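Local coordinates for periplasmic binding protein component of an ABC type zinc uptake transporter (Synechocystis sp., PDB 2OV3), which binds zinc and probably delivers it to an ABC-type uptake transporter as the solute-binding component in the periplasm, at residues P65-E68 against K69-A73; P125-R128 against D129-E132. One frame throughout, in Å; residues are numbered along the deposited sequence.

Interaction 1 (P65-E68 against K69-A73)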
loop_
_atom_site.group_PDB
_atom_site.type_symbol
_atom_site.label_atom_id
_atom_site.label_comp_id
_atom_site.label_asym_id
_atom_site.label_seq_id
_atom_site.Cartn_x
_atom_site.Cartn_y
_atom_site.Cartn_z
ATOM N N PRO A 65 -0.076 4.624 15.756
ATOM C CA PRO A 65 0.635 3.880 16.799
ATOM C C PRO A 65 1.908 4.562 17.285
ATOM O O PRO A 65 2.235 4.499 18.470
ATOM C CB PRO A 65 0.918 2.541 16.133
ATOM C CG PRO A 65 -0.265 2.366 15.225
ATOM C CD PRO A 65 -0.422 3.743 14.623
ATOM N N TRP A 66 2.631 5.214 16.383
ATOM C CA TRP A 66 3.873 5.886 16.778
ATOM C C TRP A 66 3.846 7.390 16.506
ATOM O O TRP A 66 4.848 8.078 16.700
ATOM C CB TRP A 66 5.078 5.268 16.042
ATOM C CG TRP A 66 4.744 4.092 15.166
ATOM C CD1 TRP A 66 4.400 2.832 15.577
ATOM C CD2 TRP A 66 4.666 4.082 13.735
ATOM N NE1 TRP A 66 4.109 2.040 14.490
ATOM C CE2 TRP A 66 4.264 2.779 13.347
ATOM C CE3 TRP A 66 4.900 5.045 12.745
ATOM C CZ2 TRP A 66 4.081 2.415 12.009
ATOM C CZ3 TRP A 66 4.718 4.684 11.411
ATOM C CH2 TRP A 66 4.314 3.375 11.058
ATOM N N LEU A 67 2.699 7.893 16.063
ATOM C CA LEU A 67 2.545 9.307 15.743
ATOM C C LEU A 67 3.173 10.236 16.780
ATOM O O LEU A 67 3.945 11.131 16.443
ATOM C CB LEU A 67 1.066 9.656 15.599
ATOM C CG LEU A 67 0.795 10.696 14.505
ATOM C CD1 LEU A 67 -0.699 10.992 14.443
ATOM C CD2 LEU A 67 1.589 11.949 14.761
ATOM N N GLU A 68 2.833 10.011 18.040
ATOM C CA GLU A 68 3.347 10.825 19.117
ATOM C C GLU A 68 4.848 10.672 19.316
ATOM O O GLU A 68 5.551 11.667 19.495
ATOM C CB GLU A 68 2.585 10.511 20.407
ATOM C CG GLU A 68 1.161 11.080 20.411
ATOM C CD GLU A 68 1.150 12.606 20.453
ATOM O OE1 GLU A 68 1.449 13.175 21.530
ATOM O OE2 GLU A 68 0.860 13.238 19.408
ATOM N N LYS A 69 5.358 9.444 19.277
ATOM C CA LYS A 69 6.799 9.248 19.452
ATOM C C LYS A 69 7.557 10.033 18.404
ATOM O O LYS A 69 8.674 10.478 18.645
ATOM C CB LYS A 69 7.176 7.773 19.354
ATOM C CG LYS A 69 6.639 6.948 20.489
ATOM C CD LYS A 69 7.413 5.659 20.665
ATOM C CE LYS A 69 6.602 4.690 21.492
ATOM N NZ LYS A 69 5.257 4.503 20.865
ATOM N N LEU A 70 6.940 10.206 17.241
ATOM C CA LEU A 70 7.569 10.948 16.163
ATOM C C LEU A 70 7.739 12.410 16.542
ATOM O O LEU A 70 8.836 12.955 16.433
ATOM C CB LEU A 70 6.736 10.827 14.892
ATOM C CG LEU A 70 6.646 9.409 14.312
ATOM C CD1 LEU A 70 5.694 9.425 13.126
ATOM C CD2 LEU A 70 8.019 8.913 13.891
ATOM N N LYS A 71 6.657 13.044 16.989
ATOM C CA LYS A 71 6.707 14.452 17.390
ATOM C C LYS A 71 7.658 14.657 18.561
ATOM O O LYS A 71 8.300 15.700 18.679
ATOM C CB LYS A 71 5.313 14.959 17.776
ATOM C CG LYS A 71 4.443 15.343 16.587
ATOM C CD LYS A 71 3.280 16.250 17.003
ATOM C CE LYS A 71 2.207 15.501 17.785
ATOM N NZ LYS A 71 1.484 14.522 16.926
ATOM N N ALA A 72 7.736 13.649 19.421
ATOM C CA ALA A 72 8.601 13.696 20.587
ATOM C C ALA A 72 10.053 13.562 20.156
ATOM O O ALA A 72 10.957 14.089 20.806
ATOM C CB ALA A 72 8.236 12.567 21.554
ATOM N N ALA A 73 10.281 12.835 19.067
ATOM C CA ALA A 73 11.634 12.658 18.568
ATOM C C ALA A 73 12.116 13.964 17.934
ATOM O O ALA A 73 13.288 14.319 18.049
ATOM C CB ALA A 73 11.680 11.519 17.559
#
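K71 reaches back along its helix to E68, and NZ meets OE2 at 2.9 Å in a salt bridge. The ammonium approaches nearly in line with the carboxylate C-O bond. Both chains are bent where they meet. E68 bends at chi2 (-68°), and K71 bends at chi3 and chi4 (-72° and -68°). The same NZ, of K71, lies 3.4 Å from CD2 of L67, a leucine methyl beside the charged end. This pair is on the exposed side of the first turns of helix 67-73. That helix is the crossover of a beta-alpha-beta unit between parallel strands 54-57 and 78-81. On the buried side, L70 CD1 sits at the edge of the W66 indole, 4.5 Å from CE3. L70 CG packs 3.3 Å from W66 O, the oxygen that also accepts L70 N at 3.0 Å. Both side chains also touch Y55 on strand 54-57. An alanine in place of L70 would keep the backbone bond but would probably open a gap beside the indole edge and Y55. A72 N to E68 O, at 3.0 Å, continues the helical bonding.

Interaction 2 (P125-R128 against D129-E132)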
loop_
_atom_site.group_PDB
_atom_site.type_symbol
_atom_site.label_atom_id
_atom_site.label_comp_id
_atom_site.label_asym_id
_atom_site.label_seq_id
_atom_site.Cartn_x
_atom_site.Cartn_y
_atom_site.Cartn_z
ATOM N N PRO A 125 13.358 25.481 -1.997
ATOM C CA PRO A 125 12.915 26.287 -3.145
ATOM C C PRO A 125 13.856 26.317 -4.345
ATOM O O PRO A 125 13.411 26.309 -5.495
ATOM C CB PRO A 125 12.743 27.679 -2.544
ATOM C CG PRO A 125 12.502 27.414 -1.103
ATOM C CD PRO A 125 13.470 26.322 -0.792
ATOM N N ASP A 126 15.155 26.381 -4.079
ATOM C CA ASP A 126 16.125 26.440 -5.159
ATOM C C ASP A 126 15.884 25.362 -6.209
ATOM O O ASP A 126 16.027 25.600 -7.411
ATOM C CB ASP A 126 17.557 26.319 -4.621
ATOM C CG ASP A 126 17.927 27.446 -3.666
ATOM O OD1 ASP A 126 17.385 28.563 -3.822
ATOM O OD2 ASP A 126 18.771 27.211 -2.767
ATOM N N ASN A 127 15.491 24.178 -5.757
ATOM C CA ASN A 127 15.270 23.067 -6.664
ATOM C C ASN A 127 13.806 22.810 -7.006
ATOM O O ASN A 127 13.452 21.759 -7.543
ATOM C CB ASN A 127 15.927 21.835 -6.064
ATOM C CG ASN A 127 17.397 22.061 -5.793
ATOM O OD1 ASN A 127 18.148 22.440 -6.691
ATOM N ND2 ASN A 127 17.817 21.842 -4.556
ATOM N N ARG A 128 12.964 23.788 -6.704
ATOM C CA ARG A 128 11.547 23.688 -6.995
ATOM C C ARG A 128 11.318 23.119 -8.391
ATOM O O ARG A 128 10.414 22.312 -8.588
ATOM C CB ARG A 128 10.900 25.063 -6.898
ATOM C CG ARG A 128 9.420 25.073 -7.225
ATOM C CD ARG A 128 8.902 26.493 -7.288
ATOM N NE ARG A 128 7.447 26.557 -7.223
ATOM C CZ ARG A 128 6.726 26.195 -6.164
ATOM N NH1 ARG A 128 7.328 25.735 -5.071
ATOM N NH2 ARG A 128 5.401 26.305 -6.193
ATOM N N ASP A 129 12.139 23.531 -9.355
ATOM C CA ASP A 129 11.993 23.049 -10.723
ATOM C C ASP A 129 12.211 21.547 -10.878
ATOM O O ASP A 129 11.414 20.876 -11.536
ATOM C CB ASP A 129 12.938 23.801 -11.677
ATOM C CG ASP A 129 14.413 23.558 -11.375
ATOM O OD1 ASP A 129 14.841 23.872 -10.246
ATOM O OD2 ASP A 129 15.143 23.066 -12.268
ATOM N N GLN A 130 13.285 21.022 -10.286
ATOM C CA GLN A 130 13.578 19.590 -10.390
ATOM C C GLN A 130 12.429 18.766 -9.803
ATOM O O GLN A 130 12.052 17.728 -10.349
ATOM C CB GLN A 130 14.903 19.248 -9.689
ATOM C CG GLN A 130 16.088 20.047 -10.218
ATOM C CD GLN A 130 17.458 19.477 -9.834
ATOM O OE1 GLN A 130 18.461 20.196 -9.854
ATOM N NE2 GLN A 130 17.508 18.189 -9.500
ATOM N N TYR A 131 11.861 19.253 -8.704
ATOM C CA TYR A 131 10.747 18.585 -8.053
ATOM C C TYR A 131 9.537 18.542 -8.975
ATOM O O TYR A 131 8.982 17.471 -9.226
ATOM C CB TYR A 131 10.393 19.301 -6.746
ATOM C CG TYR A 131 11.473 19.178 -5.686
ATOM C CD1 TYR A 131 11.990 20.306 -5.050
ATOM C CD2 TYR A 131 12.001 17.934 -5.344
ATOM C CE1 TYR A 131 13.008 20.195 -4.103
ATOM C CE2 TYR A 131 13.015 17.817 -4.402
ATOM C CZ TYR A 131 13.516 18.949 -3.786
ATOM O OH TYR A 131 14.530 18.837 -2.866
ATOM N N GLU A 132 9.133 19.700 -9.490
ATOM C CA GLU A 132 7.979 19.762 -10.386
ATOM C C GLU A 132 8.247 18.959 -11.646
ATOM O O GLU A 132 7.333 18.389 -12.239
ATOM C CB GLU A 132 7.663 21.208 -10.770
ATOM C CG GLU A 132 7.263 22.096 -9.609
ATOM C CD GLU A 132 6.588 23.365 -10.068
ATOM O OE1 GLU A 132 6.056 24.105 -9.206
ATOM O OE2 GLU A 132 6.584 23.630 -11.291
#
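R128 crosses E132 one helical turn on, and its side chain can be followed outward from the backbone. CB lies 3.1 Å from D129 N, the next amide along the chain. CG stands anti to the backbone N (chi1 178°), and from there the chain runs extended to NE. R128 CG is 4.0 Å from E132 OE1, and CD is slightly farther from it. NE of R128 comes closest to OE1 of E132, at 3.4 Å. CZ and NH2 are a little farther from the same atom. OE1 lies over one face of the guanidinium, and the two planar groups are turned 56° apart. No N-H points at the oxygen, so this salt bridge is held by charge alone. In the backbone, E132 N donates to R128 O at 3.0 Å in a nearly straight bond of 172°. N127 takes the N-cap position of helix 128-153, but its side chain makes no capping bond. Its carbonyl makes the usual helical bond: N127 O accepts Y131 N at 3.2 Å. N127 O also lies 3.2 Å from CD1 of the Y131 ring, oblique to it. Further along that ring, Y131 CE1 meets N127 CB at 3.9 Å. N127 ND2 and Y131 OH both hydrogen-bond OD2 of D124, which ties the helix start to the short connection before it. Y131 also rests on L120, and R128 touches A121. Both partners belong to helix 106-123, so this first turn of helix 128-153 packs against the end of the preceding helix.

Interactions 1 and 2 both build the first turns of a helix from neighbouring residues, but in separate places, with nearest atoms about 21 Å apart. Interaction 1 is partly buried and belongs to a crossover helix beside a parallel sheet. The side chain of W66 is about 10 Å from the bound zinc. Interaction 2 is a surface contact away from the metal site, where one long helix follows another. Each carries a salt bridge on its exposed side. K71 also hydrogen-bonds its acid, whereas the arginine in 125-132 offers only a face. The buried aromatics differ: the indole packs among side chains with a weak NE1 bond to Y39 O, while the tyrosine hydroxyl has an aspartate partner.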